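Local structure of chain length determinant protein (Shigella flexneri, 4ZM5) at residues V17-G22 with A226-M231; E58-D61 with P66-L69; V84-Q89 with A99-Q104; K108-L113 with L217-L222. The protein regulates the chain length of the O-antigen of lipopolysaccharide, probably as a polysaccharide co-polymerase whose periplasmic domain assembles into rings. The protein carries 1 engineered substitution. One frame throughout, in Å; residues are numbered along the deposited sequence.

Contact 1: V17-G22 with A226-M231; sequences VGQIAG and AYRYVM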
loop_
_atom_site.group_PDB
_atom_site.type_symbol
_atom_site.label_atom_id
_atom_site.label_comp_id
_atom_site.label_asym_id
_atom_site.label_seq_id
_atom_site.Cartn_x
_atom_site.Cartn_y
_atom_site.Cartn_z
ATOM N N VAL B 17 13.209 -6.222 -10.820
ATOM C CA VAL B 17 12.190 -5.157 -10.860
ATOM C C VAL B 17 11.431 -5.255 -12.187
ATOM O O VAL B 17 10.212 -5.091 -12.199
ATOM C CB VAL B 17 12.833 -3.753 -10.629
ATOM C CG1 VAL B 17 11.810 -2.626 -10.658
ATOM C CG2 VAL B 17 13.629 -3.717 -9.326
ATOM N N GLY B 18 12.145 -5.603 -13.258
ATOM C CA GLY B 18 11.549 -5.760 -14.577
ATOM C C GLY B 18 10.559 -6.902 -14.644
ATOM O O GLY B 18 9.476 -6.766 -15.232
ATOM N N GLN B 19 10.925 -8.025 -14.024
ATOM C CA GLN B 19 10.089 -9.227 -13.958
ATOM C C GLN B 19 8.829 -9.011 -13.093
ATOM O O GLN B 19 7.813 -9.684 -13.283
ATOM C CB GLN B 19 10.893 -10.391 -13.345
ATOM C CG GLN B 19 11.993 -10.976 -14.215
ATOM C CD GLN B 19 12.771 -12.022 -13.452
ATOM O OE1 GLN B 19 13.608 -11.715 -12.605
ATOM N NE2 GLN B 19 12.500 -13.289 -13.715
ATOM N N ILE B 20 8.923 -8.066 -12.146
ATOM C CA ILE B 20 7.938 -7.751 -11.126
ATOM C C ILE B 20 7.073 -6.512 -11.427
ATOM O O ILE B 20 6.016 -6.370 -10.801
ATOM C CB ILE B 20 8.748 -7.611 -9.803
ATOM C CG1 ILE B 20 8.392 -8.707 -8.839
ATOM C CG2 ILE B 20 8.759 -6.221 -9.145
ATOM C CD1 ILE B 20 8.324 -10.087 -9.555
ATOM N N ALA B 21 7.497 -5.651 -12.381
ATOM C CA ALA B 21 6.846 -4.394 -12.768
ATOM C C ALA B 21 5.290 -4.478 -12.831
ATOM O O ALA B 21 4.624 -3.607 -12.265
ATOM C CB ALA B 21 7.397 -3.923 -14.093
ATOM N N GLY B 22 4.759 -5.541 -13.454
ATOM C CA GLY B 22 3.329 -5.816 -13.600
ATOM C C GLY B 22 2.599 -6.058 -12.291
ATOM O O GLY B 22 1.546 -5.464 -12.055
ATOM N N ALA B 226 8.175 -15.419 -9.835
ATOM C CA ALA B 226 8.361 -15.476 -8.374
ATOM C C ALA B 226 9.863 -15.650 -8.016
ATOM O O ALA B 226 10.250 -15.555 -6.854
ATOM C CB ALA B 226 7.516 -16.591 -7.776
ATOM N N TYR B 227 10.698 -15.860 -9.035
ATOM C CA TYR B 227 12.131 -16.029 -8.871
ATOM C C TYR B 227 12.877 -15.659 -10.149
ATOM O O TYR B 227 12.266 -15.350 -11.174
ATOM C CB TYR B 227 12.477 -17.479 -8.443
ATOM C CG TYR B 227 12.162 -18.519 -9.497
ATOM C CD1 TYR B 227 10.865 -18.999 -9.664
ATOM C CD2 TYR B 227 13.158 -19.024 -10.329
ATOM C CE1 TYR B 227 10.564 -19.937 -10.646
ATOM C CE2 TYR B 227 12.872 -19.970 -11.305
ATOM C CZ TYR B 227 11.570 -20.429 -11.456
ATOM O OH TYR B 227 11.262 -21.361 -12.416
ATOM N N ARG B 228 14.207 -15.693 -10.059
ATOM C CA ARG B 228 15.161 -15.426 -11.115
ATOM C C ARG B 228 16.274 -16.433 -10.941
ATOM O O ARG B 228 16.705 -16.669 -9.807
ATOM C CB ARG B 228 15.674 -13.980 -11.013
ATOM C CG ARG B 228 16.830 -13.675 -11.931
ATOM C CD ARG B 228 17.286 -12.240 -11.841
ATOM N NE ARG B 228 18.166 -11.957 -10.707
ATOM C CZ ARG B 228 19.465 -12.250 -10.647
ATOM N NH1 ARG B 228 20.050 -12.928 -11.632
ATOM N NH2 ARG B 228 20.183 -11.878 -9.603
ATOM N N TYR B 229 16.715 -17.067 -12.033
ATOM C CA TYR B 229 17.807 -18.016 -11.927
ATOM C C TYR B 229 19.120 -17.293 -11.886
ATOM O O TYR B 229 19.354 -16.369 -12.663
ATOM C CB TYR B 229 17.843 -19.006 -13.101
ATOM C CG TYR B 229 16.887 -20.176 -13.036
ATOM C CD1 TYR B 229 17.093 -21.224 -12.139
ATOM C CD2 TYR B 229 15.857 -20.309 -13.966
ATOM C CE1 TYR B 229 16.248 -22.338 -12.122
ATOM C CE2 TYR B 229 15.005 -21.412 -13.953
ATOM C CZ TYR B 229 15.211 -22.426 -13.038
ATOM O OH TYR B 229 14.382 -23.511 -13.065
ATOM N N VAL B 230 19.980 -17.729 -10.985
ATOM C CA VAL B 230 21.357 -17.297 -10.899
ATOM C C VAL B 230 22.114 -18.351 -11.718
ATOM O O VAL B 230 22.988 -18.015 -12.528
ATOM C CB VAL B 230 21.844 -17.156 -9.432
ATOM C CG1 VAL B 230 23.355 -17.001 -9.370
ATOM C CG2 VAL B 230 21.174 -15.991 -8.738
ATOM N N MET B 231 21.696 -19.626 -11.548
ATOM C CA MET B 231 22.218 -20.808 -12.212
ATOM C C MET B 231 21.088 -21.827 -12.402
ATOM O O MET B 231 20.462 -22.239 -11.421
ATOM C CB MET B 231 23.364 -21.398 -11.362
ATOM C CG MET B 231 24.146 -22.488 -12.036
ATOM S SD MET B 231 25.352 -23.205 -10.898
ATOM C CE MET B 231 24.266 -24.093 -9.816
#
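The amide of Q19, near the start of helix 17-31, reaches over to the backbone at Y227 and the stem of R228. Its NE2 gives a weak hydrogen bond to the Y227 carbonyl O, 3.3 Å long and bent to 130° at the hydrogen. The other amide atom, Q19 OE1, rests against aliphatic carbons, 3.5 Å from R228 CB and 3.8 Å from R228 CD. The two side chains cross at about a right angle. Q19 CG stands anti to its carbonyl carbon (chi1 -71°) and the chain is extended beyond it, which carries the amide off the helix to the Y227 peptide. Q19 OE1 also accepts a hydrogen bond from the backbone N of D16, just before the helix. This bond helps to fix which way round the amide lies. R228 bends at chi3, and its guanidinium turns away from Q19. Its NE forms a long, weak ion pair with D16 OD1. D16 therefore has a partner on each side of the contact. This surface contact joins helix 17-31 to strand 228-229, an outermost strand of the antiparallel sheet in this chain. The backbone of R228 hydrogen-bonds to T13 of strand 6-13, and V230 and M231 both face I11 in a classic beta bulge. Y227 packs on helices 38-53 and 91-159, while R48 of a second subunit packs on R228.

Contact 2: E58-D61 with P66-L69; sequences ETLD and PEKL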
loop_
_atom_site.group_PDB
_atom_site.type_symbol
_atom_site.label_atom_id
_atom_site.label_comp_id
_atom_site.label_asym_id
_atom_site.label_seq_id
_atom_site.Cartn_x
_atom_site.Cartn_y
_atom_site.Cartn_z
ATOM N N GLU B 58 10.531 -32.594 2.590
ATOM C CA GLU B 58 9.788 -33.388 3.572
ATOM C C GLU B 58 8.981 -34.515 2.937
ATOM O O GLU B 58 9.018 -35.640 3.448
ATOM C CB GLU B 58 8.839 -32.499 4.390
ATOM C CG GLU B 58 9.554 -31.506 5.296
ATOM C CD GLU B 58 10.255 -32.050 6.528
ATOM O OE1 GLU B 58 10.098 -33.249 6.856
ATOM O OE2 GLU B 58 10.938 -31.245 7.196
ATOM N N THR B 59 8.219 -34.209 1.865
ATOM C CA THR B 59 7.361 -35.164 1.152
ATOM C C THR B 59 8.201 -36.244 0.430
ATOM O O THR B 59 7.851 -37.424 0.463
ATOM C CB THR B 59 6.459 -34.379 0.195
ATOM O OG1 THR B 59 5.529 -33.633 0.965
ATOM C CG2 THR B 59 5.727 -35.242 -0.799
ATOM N N LEU B 60 9.294 -35.835 -0.220
ATOM C CA LEU B 60 10.173 -36.750 -0.955
ATOM C C LEU B 60 10.902 -37.728 -0.020
ATOM O O LEU B 60 11.213 -38.844 -0.436
ATOM C CB LEU B 60 11.180 -35.973 -1.825
ATOM C CG LEU B 60 10.599 -35.252 -3.052
ATOM C CD1 LEU B 60 11.688 -34.606 -3.855
ATOM C CD2 LEU B 60 9.866 -36.214 -3.953
ATOM N N ASP B 61 11.132 -37.331 1.235
ATOM C CA ASP B 61 11.762 -38.164 2.253
ATOM C C ASP B 61 10.760 -39.185 2.828
ATOM O O ASP B 61 11.142 -40.320 3.141
ATOM C CB ASP B 61 12.316 -37.284 3.377
ATOM C CG ASP B 61 13.137 -38.041 4.393
ATOM O OD1 ASP B 61 14.297 -38.400 4.070
ATOM O OD2 ASP B 61 12.612 -38.304 5.507
ATOM N N PRO B 66 13.009 -43.140 -0.284
ATOM C CA PRO B 66 13.217 -41.708 -0.035
ATOM C C PRO B 66 14.118 -41.010 -1.055
ATOM O O PRO B 66 15.153 -41.551 -1.468
ATOM C CB PRO B 66 13.870 -41.673 1.350
ATOM C CG PRO B 66 13.721 -43.018 1.917
ATOM C CD PRO B 66 13.608 -43.964 0.784
ATOM N N GLU B 67 13.725 -39.786 -1.429
ATOM C CA GLU B 67 14.482 -38.947 -2.347
ATOM C C GLU B 67 15.072 -37.786 -1.551
ATOM O O GLU B 67 14.474 -37.328 -0.564
ATOM C CB GLU B 67 13.609 -38.448 -3.515
ATOM C CG GLU B 67 13.209 -39.521 -4.523
ATOM C CD GLU B 67 12.172 -39.101 -5.559
ATOM O OE1 GLU B 67 11.058 -39.674 -5.544
ATOM O OE2 GLU B 67 12.467 -38.214 -6.394
ATOM N N LYS B 68 16.262 -37.341 -1.954
ATOM C CA LYS B 68 16.941 -36.239 -1.302
ATOM C C LYS B 68 16.863 -35.002 -2.189
ATOM O O LYS B 68 17.442 -34.958 -3.280
ATOM C CB LYS B 68 18.406 -36.611 -0.948
ATOM C CG LYS B 68 19.289 -35.465 -0.437
ATOM C CD LYS B 68 19.031 -35.092 1.022
ATOM C CE LYS B 68 20.245 -34.437 1.645
ATOM N NZ LYS B 68 19.964 -33.947 3.025
ATOM N N LEU B 69 16.101 -34.007 -1.702
ATOM C CA LEU B 69 15.957 -32.682 -2.288
ATOM C C LEU B 69 16.233 -31.659 -1.204
ATOM O O LEU B 69 15.714 -31.773 -0.089
ATOM C CB LEU B 69 14.593 -32.470 -2.934
ATOM C CG LEU B 69 14.468 -31.185 -3.723
ATOM C CD1 LEU B 69 14.196 -31.469 -5.164
ATOM C CD2 LEU B 69 13.391 -30.325 -3.129
HETATM O O HOH W 1 15.994 -37.948 1.572
#
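L60 and E67 join the end of helix 55-61 to the start of strand 68-73, a short helix-to-strand connection in the alpha/beta part of the domain. The backbone bond from E67 N to L60 O is 2.9 Å long and nearly straight, 176° at the hydrogen. It approaches from above the L60 carbonyl plane. E67 CB meets L60 CB at 3.9 Å. The E67 chain is extended beyond CG, and its CD lies 4.0 Å from L60 CD2, so a methyl group packs against the carboxylate. At the tip, E67 OE1 takes a hydrogen bond from Q63 NE2, and E67 OE2 bonds to the hydroxyls of Y86 and Y101. Both oxygens are thus engaged, which should hold the carboxylate in one rotation. The other L60 methyl, CD1, touches L69 CB at 3.7 Å. L69 also packs on L56 and on the engineered P57. Near the turn, P66 CB sits 3.5 Å from D61 O. A water bridges the segments, donating to D61 OD1 at 3.1 Å and to E67 O at 2.7 Å.

Contact 3: V84-Q89 with A99-Q104; sequences VSYVGQ and AQYIQQ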
loop_
_atom_site.group_PDB
_atom_site.type_symbol
_atom_site.label_atom_id
_atom_site.label_comp_id
_atom_site.label_asym_id
_atom_site.label_seq_id
_atom_site.Cartn_x
_atom_site.Cartn_y
_atom_site.Cartn_z
ATOM N N VAL B 84 19.153 -24.940 -4.647
ATOM C CA VAL B 84 18.255 -26.084 -4.694
ATOM C C VAL B 84 19.044 -27.269 -5.274
ATOM O O VAL B 84 19.775 -27.114 -6.258
ATOM C CB VAL B 84 16.911 -25.800 -5.418
ATOM C CG1 VAL B 84 16.003 -24.947 -4.536
ATOM C CG2 VAL B 84 17.134 -25.088 -6.746
ATOM N N SER B 85 18.959 -28.420 -4.607
ATOM C CA SER B 85 19.721 -29.593 -5.012
ATOM C C SER B 85 18.893 -30.837 -5.048
ATOM O O SER B 85 18.017 -31.013 -4.225
ATOM C CB SER B 85 20.890 -29.821 -4.058
ATOM O OG SER B 85 21.917 -28.871 -4.281
ATOM N N TYR B 86 19.195 -31.717 -5.981
ATOM C CA TYR B 86 18.530 -33.004 -6.111
ATOM C C TYR B 86 19.560 -34.095 -6.355
ATOM O O TYR B 86 20.437 -33.945 -7.209
ATOM C CB TYR B 86 17.483 -32.995 -7.233
ATOM C CG TYR B 86 16.732 -34.302 -7.325
ATOM C CD1 TYR B 86 15.753 -34.634 -6.389
ATOM C CD2 TYR B 86 17.038 -35.235 -8.310
ATOM C CE1 TYR B 86 15.099 -35.864 -6.431
ATOM C CE2 TYR B 86 16.394 -36.467 -8.359
ATOM C CZ TYR B 86 15.411 -36.769 -7.427
ATOM O OH TYR B 86 14.772 -37.976 -7.473
ATOM N N VAL B 87 19.427 -35.203 -5.620
ATOM C CA VAL B 87 20.288 -36.371 -5.780
ATOM C C VAL B 87 19.514 -37.423 -6.597
ATOM O O VAL B 87 18.503 -37.972 -6.127
ATOM C CB VAL B 87 20.841 -36.949 -4.441
ATOM C CG1 VAL B 87 21.831 -38.089 -4.694
ATOM C CG2 VAL B 87 21.476 -35.867 -3.575
ATOM N N GLY B 88 19.988 -37.648 -7.818
ATOM C CA GLY B 88 19.420 -38.614 -8.750
ATOM C C GLY B 88 20.280 -39.854 -8.912
ATOM O O GLY B 88 21.333 -39.988 -8.276
ATOM N N GLN B 89 19.832 -40.774 -9.772
ATOM C CA GLN B 89 20.530 -42.034 -10.045
ATOM C C GLN B 89 21.528 -41.894 -11.207
ATOM O O GLN B 89 22.557 -42.579 -11.218
ATOM C CB GLN B 89 19.524 -43.158 -10.351
ATOM C CG GLN B 89 18.916 -43.800 -9.113
ATOM C CD GLN B 89 18.099 -45.020 -9.464
ATOM O OE1 GLN B 89 16.872 -44.949 -9.617
ATOM N NE2 GLN B 89 18.756 -46.172 -9.604
ATOM N N ALA B 99 14.766 -29.742 -12.431
ATOM C CA ALA B 99 14.024 -28.797 -13.271
ATOM C C ALA B 99 12.514 -29.043 -13.179
ATOM O O ALA B 99 11.752 -28.079 -13.085
ATOM C CB ALA B 99 14.491 -28.891 -14.707
ATOM N N GLN B 100 12.088 -30.329 -13.136
ATOM C CA GLN B 100 10.676 -30.717 -13.024
ATOM C C GLN B 100 10.101 -30.237 -11.697
ATOM O O GLN B 100 9.031 -29.625 -11.693
ATOM C CB GLN B 100 10.489 -32.242 -13.180
ATOM C CG GLN B 100 10.536 -32.732 -14.626
ATOM C CD GLN B 100 10.432 -34.241 -14.725
ATOM O OE1 GLN B 100 9.357 -34.832 -14.539
ATOM N NE2 GLN B 100 11.542 -34.899 -15.043
ATOM N N TYR B 101 10.821 -30.471 -10.582
ATOM C CA TYR B 101 10.382 -30.059 -9.252
ATOM C C TYR B 101 10.315 -28.524 -9.146
ATOM O O TYR B 101 9.410 -28.008 -8.495
ATOM C CB TYR B 101 11.275 -30.668 -8.148
ATOM C CG TYR B 101 11.029 -32.147 -7.878
ATOM C CD1 TYR B 101 9.745 -32.625 -7.616
ATOM C CD2 TYR B 101 12.088 -33.064 -7.852
ATOM C CE1 TYR B 101 9.514 -33.986 -7.372
ATOM C CE2 TYR B 101 11.869 -34.424 -7.599
ATOM C CZ TYR B 101 10.582 -34.881 -7.361
ATOM O OH TYR B 101 10.378 -36.226 -7.132
ATOM N N ILE B 102 11.221 -27.804 -9.819
ATOM C CA ILE B 102 11.213 -26.337 -9.837
ATOM C C ILE B 102 9.971 -25.856 -10.613
ATOM O O ILE B 102 9.320 -24.912 -10.166
ATOM C CB ILE B 102 12.542 -25.751 -10.406
ATOM C CG1 ILE B 102 13.715 -26.028 -9.435
ATOM C CG2 ILE B 102 12.420 -24.239 -10.695
ATOM C CD1 ILE B 102 15.129 -25.689 -9.970
ATOM N N GLN B 103 9.630 -26.528 -11.743
ATOM C CA GLN B 103 8.462 -26.211 -12.583
ATOM C C GLN B 103 7.145 -26.483 -11.842
ATOM O O GLN B 103 6.199 -25.698 -11.949
ATOM C CB GLN B 103 8.493 -27.007 -13.904
ATOM C CG GLN B 103 7.528 -26.483 -14.986
ATOM C CD GLN B 103 7.702 -25.002 -15.267
ATOM O OE1 GLN B 103 8.796 -24.529 -15.618
ATOM N NE2 GLN B 103 6.633 -24.233 -15.075
ATOM N N GLN B 104 7.098 -27.601 -11.112
ATOM C CA GLN B 104 5.977 -28.052 -10.292
ATOM C C GLN B 104 5.617 -26.978 -9.250
ATOM O O GLN B 104 4.448 -26.616 -9.111
ATOM C CB GLN B 104 6.381 -29.373 -9.610
ATOM C CG GLN B 104 5.245 -30.176 -9.028
ATOM C CD GLN B 104 5.751 -31.425 -8.344
ATOM O OE1 GLN B 104 5.808 -31.488 -7.110
ATOM N NE2 GLN B 104 6.129 -32.450 -9.124
#
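V84 lies across from I102 and Y86 across from Y101, with CA atoms 8.7 Å apart in the V84-I102 pair and 9.2 Å apart in the Y86-Y101 pair, so the strand and helix backbones meet through side chains. V84 and Y86 are two residues apart and point from the same face of strand 82-88 toward the helix. V84 CG2 touches I102 CD1 at 3.8 Å. This methyl lies between the backbone N and the carbonyl carbon of V84, and it meets the far end of the isoleucine. The two tyrosines make an oblique aromatic pair. Their planes are 53° apart and the centroids of the Y86 and Y101 rings are 5.7 Å apart. The closest atoms are Y86 CE1 and Y101 CE2, at 3.7 Å. Y86 CE1 comes to the edge of the Y101 ring, near its plane. The hydroxyls of both tyrosines converge on E67, which ties the outer ends of the rings together. The contact is buried between the sheet and the long helix 91-159. I102 also packs on A10 and I12 of strand 6-13. Y86 leans on L69 of strand 68-73, and Y101 fits against L56 and L60 of helix 55-61.

Contact 4: K108-L113 with L217-L222; sequences KVNQEL and LKFDDL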
loop_
_atom_site.group_PDB
_atom_site.type_symbol
_atom_site.label_atom_id
_atom_site.label_comp_id
_atom_site.label_asym_id
_atom_site.label_seq_id
_atom_site.Cartn_x
_atom_site.Cartn_y
_atom_site.Cartn_z
ATOM N N LYS B 108 2.377 -24.176 -8.875
ATOM C CA LYS B 108 1.609 -24.034 -7.640
ATOM C C LYS B 108 1.619 -22.574 -7.162
ATOM O O LYS B 108 0.570 -22.058 -6.762
ATOM C CB LYS B 108 2.159 -24.973 -6.542
ATOM C CG LYS B 108 1.349 -24.942 -5.244
ATOM C CD LYS B 108 1.747 -26.028 -4.253
ATOM C CE LYS B 108 0.970 -25.947 -2.950
ATOM N NZ LYS B 108 -0.512 -26.061 -3.126
ATOM N N VAL B 109 2.789 -21.907 -7.253
ATOM C CA VAL B 109 3.008 -20.522 -6.829
ATOM C C VAL B 109 2.248 -19.578 -7.750
ATOM O O VAL B 109 1.607 -18.652 -7.252
ATOM C CB VAL B 109 4.521 -20.189 -6.711
ATOM C CG1 VAL B 109 4.779 -18.706 -6.426
ATOM C CG2 VAL B 109 5.142 -21.039 -5.623
ATOM N N ASN B 110 2.236 -19.860 -9.062
ATOM C CA ASN B 110 1.476 -19.059 -10.023
ATOM C C ASN B 110 -0.032 -19.086 -9.677
ATOM O O ASN B 110 -0.700 -18.053 -9.746
ATOM C CB ASN B 110 1.726 -19.538 -11.447
ATOM C CG ASN B 110 1.307 -18.514 -12.488
ATOM O OD1 ASN B 110 1.937 -17.458 -12.640
ATOM N ND2 ASN B 110 0.232 -18.795 -13.230
ATOM N N GLN B 111 -0.541 -20.255 -9.239
ATOM C CA GLN B 111 -1.940 -20.420 -8.846
ATOM C C GLN B 111 -2.217 -19.670 -7.553
ATOM O O GLN B 111 -3.243 -19.010 -7.474
ATOM C CB GLN B 111 -2.312 -21.897 -8.704
ATOM C CG GLN B 111 -2.436 -22.631 -10.031
ATOM C CD GLN B 111 -3.332 -23.829 -9.911
ATOM O OE1 GLN B 111 -4.542 -23.741 -10.128
ATOM N NE2 GLN B 111 -2.765 -24.974 -9.565
ATOM N N GLU B 112 -1.296 -19.746 -6.559
ATOM C CA GLU B 112 -1.363 -19.050 -5.262
ATOM C C GLU B 112 -1.419 -17.547 -5.479
ATOM O O GLU B 112 -2.168 -16.863 -4.778
ATOM C CB GLU B 112 -0.150 -19.394 -4.383
ATOM C CG GLU B 112 -0.156 -20.795 -3.801
ATOM C CD GLU B 112 1.035 -21.199 -2.943
ATOM O OE1 GLU B 112 2.000 -20.410 -2.826
ATOM O OE2 GLU B 112 1.005 -22.323 -2.394
ATOM N N LEU B 113 -0.650 -17.051 -6.477
ATOM C CA LEU B 113 -0.554 -15.647 -6.853
ATOM C C LEU B 113 -1.808 -15.158 -7.536
ATOM O O LEU B 113 -2.177 -14.001 -7.365
ATOM C CB LEU B 113 0.650 -15.427 -7.775
ATOM C CG LEU B 113 2.016 -15.367 -7.112
ATOM C CD1 LEU B 113 3.117 -15.394 -8.152
ATOM C CD2 LEU B 113 2.110 -14.181 -6.155
ATOM N N LEU B 217 -7.686 -4.414 -13.979
ATOM C CA LEU B 217 -6.624 -5.371 -13.676
ATOM C C LEU B 217 -7.021 -6.801 -14.029
ATOM O O LEU B 217 -8.112 -7.243 -13.671
ATOM C CB LEU B 217 -6.214 -5.311 -12.193
ATOM C CG LEU B 217 -5.624 -4.015 -11.648
ATOM C CD1 LEU B 217 -5.558 -4.068 -10.140
ATOM C CD2 LEU B 217 -4.241 -3.702 -12.243
ATOM N N LYS B 218 -6.120 -7.519 -14.723
ATOM C CA LYS B 218 -6.278 -8.922 -15.125
ATOM C C LYS B 218 -4.943 -9.677 -14.923
ATOM O O LYS B 218 -3.888 -9.168 -15.310
ATOM C CB LYS B 218 -6.780 -9.033 -16.586
ATOM C CG LYS B 218 -6.998 -10.472 -17.101
ATOM C CD LYS B 218 -8.103 -11.245 -16.345
ATOM C CE LYS B 218 -7.575 -12.511 -15.707
ATOM N NZ LYS B 218 -8.537 -13.108 -14.748
ATOM N N PHE B 219 -5.002 -10.879 -14.302
ATOM C CA PHE B 219 -3.836 -11.733 -14.004
ATOM C C PHE B 219 -3.044 -12.130 -15.263
ATOM O O PHE B 219 -1.814 -12.143 -15.219
ATOM C CB PHE B 219 -4.270 -12.996 -13.235
ATOM C CG PHE B 219 -3.134 -13.906 -12.830
ATOM C CD1 PHE B 219 -2.318 -13.592 -11.754
ATOM C CD2 PHE B 219 -2.872 -15.073 -13.536
ATOM C CE1 PHE B 219 -1.254 -14.427 -11.401
ATOM C CE2 PHE B 219 -1.819 -15.914 -13.169
ATOM C CZ PHE B 219 -1.017 -15.587 -12.105
ATOM N N ASP B 220 -3.747 -12.446 -16.369
ATOM C CA ASP B 220 -3.146 -12.842 -17.647
ATOM C C ASP B 220 -2.270 -11.732 -18.248
ATOM O O ASP B 220 -1.287 -12.043 -18.924
ATOM C CB ASP B 220 -4.234 -13.241 -18.655
ATOM C CG ASP B 220 -5.051 -14.448 -18.240
ATOM O OD1 ASP B 220 -4.454 -15.534 -18.049
ATOM O OD2 ASP B 220 -6.295 -14.318 -18.138
ATOM N N ASP B 221 -2.623 -10.449 -17.993
ATOM C CA ASP B 221 -1.884 -9.275 -18.468
ATOM C C ASP B 221 -0.518 -9.173 -17.800
ATOM O O ASP B 221 0.463 -8.824 -18.459
ATOM C CB ASP B 221 -2.682 -7.978 -18.229
ATOM C CG ASP B 221 -3.741 -7.649 -19.275
ATOM O OD1 ASP B 221 -3.712 -8.262 -20.371
ATOM O OD2 ASP B 221 -4.571 -6.748 -19.016
ATOM N N LEU B 222 -0.449 -9.497 -16.504
ATOM C CA LEU B 222 0.799 -9.433 -15.763
ATOM C C LEU B 222 1.604 -10.738 -15.864
ATOM O O LEU B 222 1.191 -11.801 -15.354
ATOM C CB LEU B 222 0.602 -9.037 -14.286
ATOM C CG LEU B 222 -0.757 -9.280 -13.644
ATOM C CD1 LEU B 222 -0.650 -10.195 -12.437
ATOM C CD2 LEU B 222 -1.375 -7.981 -13.240
#
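N110 and L113, one turn apart on the long helix 91-159, receive the ring of F219 from the loop between helix 202-215 and strand 228-229. The contact is plain packing of a loop aromatic on the flank of the long helix. Just before the pair comes V109, which packs on F49 and A52 of helix 38-53 and on A226. N110 is next and makes the closest approach. Its backbone O lies 3.4 Å from F219 CZ. Its CG stands anti to the backbone N (chi1 -163°), which brings the amide alongside the outer end of the ring. N110 ND2 is 3.5 Å from F219 CE2. N110 CG lies in the ring plane at the ring edge, and the amide is turned 57° from that plane. The amide thus meets the ring rim. E112 turns to other partners: its OE1 forms a salt bridge with R48 NH1 of the same chain, and its OE2 a long, weak ion pair with R228 of the third subunit. L113 meets the ring with its backbone and CB, while its side chain packs on L45 and Y23. F219 CG is anti to its own backbone N, which extends the ring toward the helix, and the ring also touches L117 and I224. F219 CE1 ends 4.0 Å from L113 C and 4.2 Å from L113 CB.

How the contacts relate
Contacts 2 and 3 come in series along the chain, their centres 11 Å apart. They share neighbouring strands 68-73 and 82-88, and E67 links them through Y86 and Y101. Contact 4 follows on the same helix as contact 3, 91-159, with centres 23 Å apart. Contact 1 joins segments near the two ends of the chain and spans the other three in sequence. It touches contact 3 where Y227 and Y229 meet I102, and contact 4 where A226 meets V109. Contacts 1, 2 and 3 reach one antiparallel sheet. Together they tie sheet, short helices and the base of the long helix into one unit, which also meets neighbouring subunits.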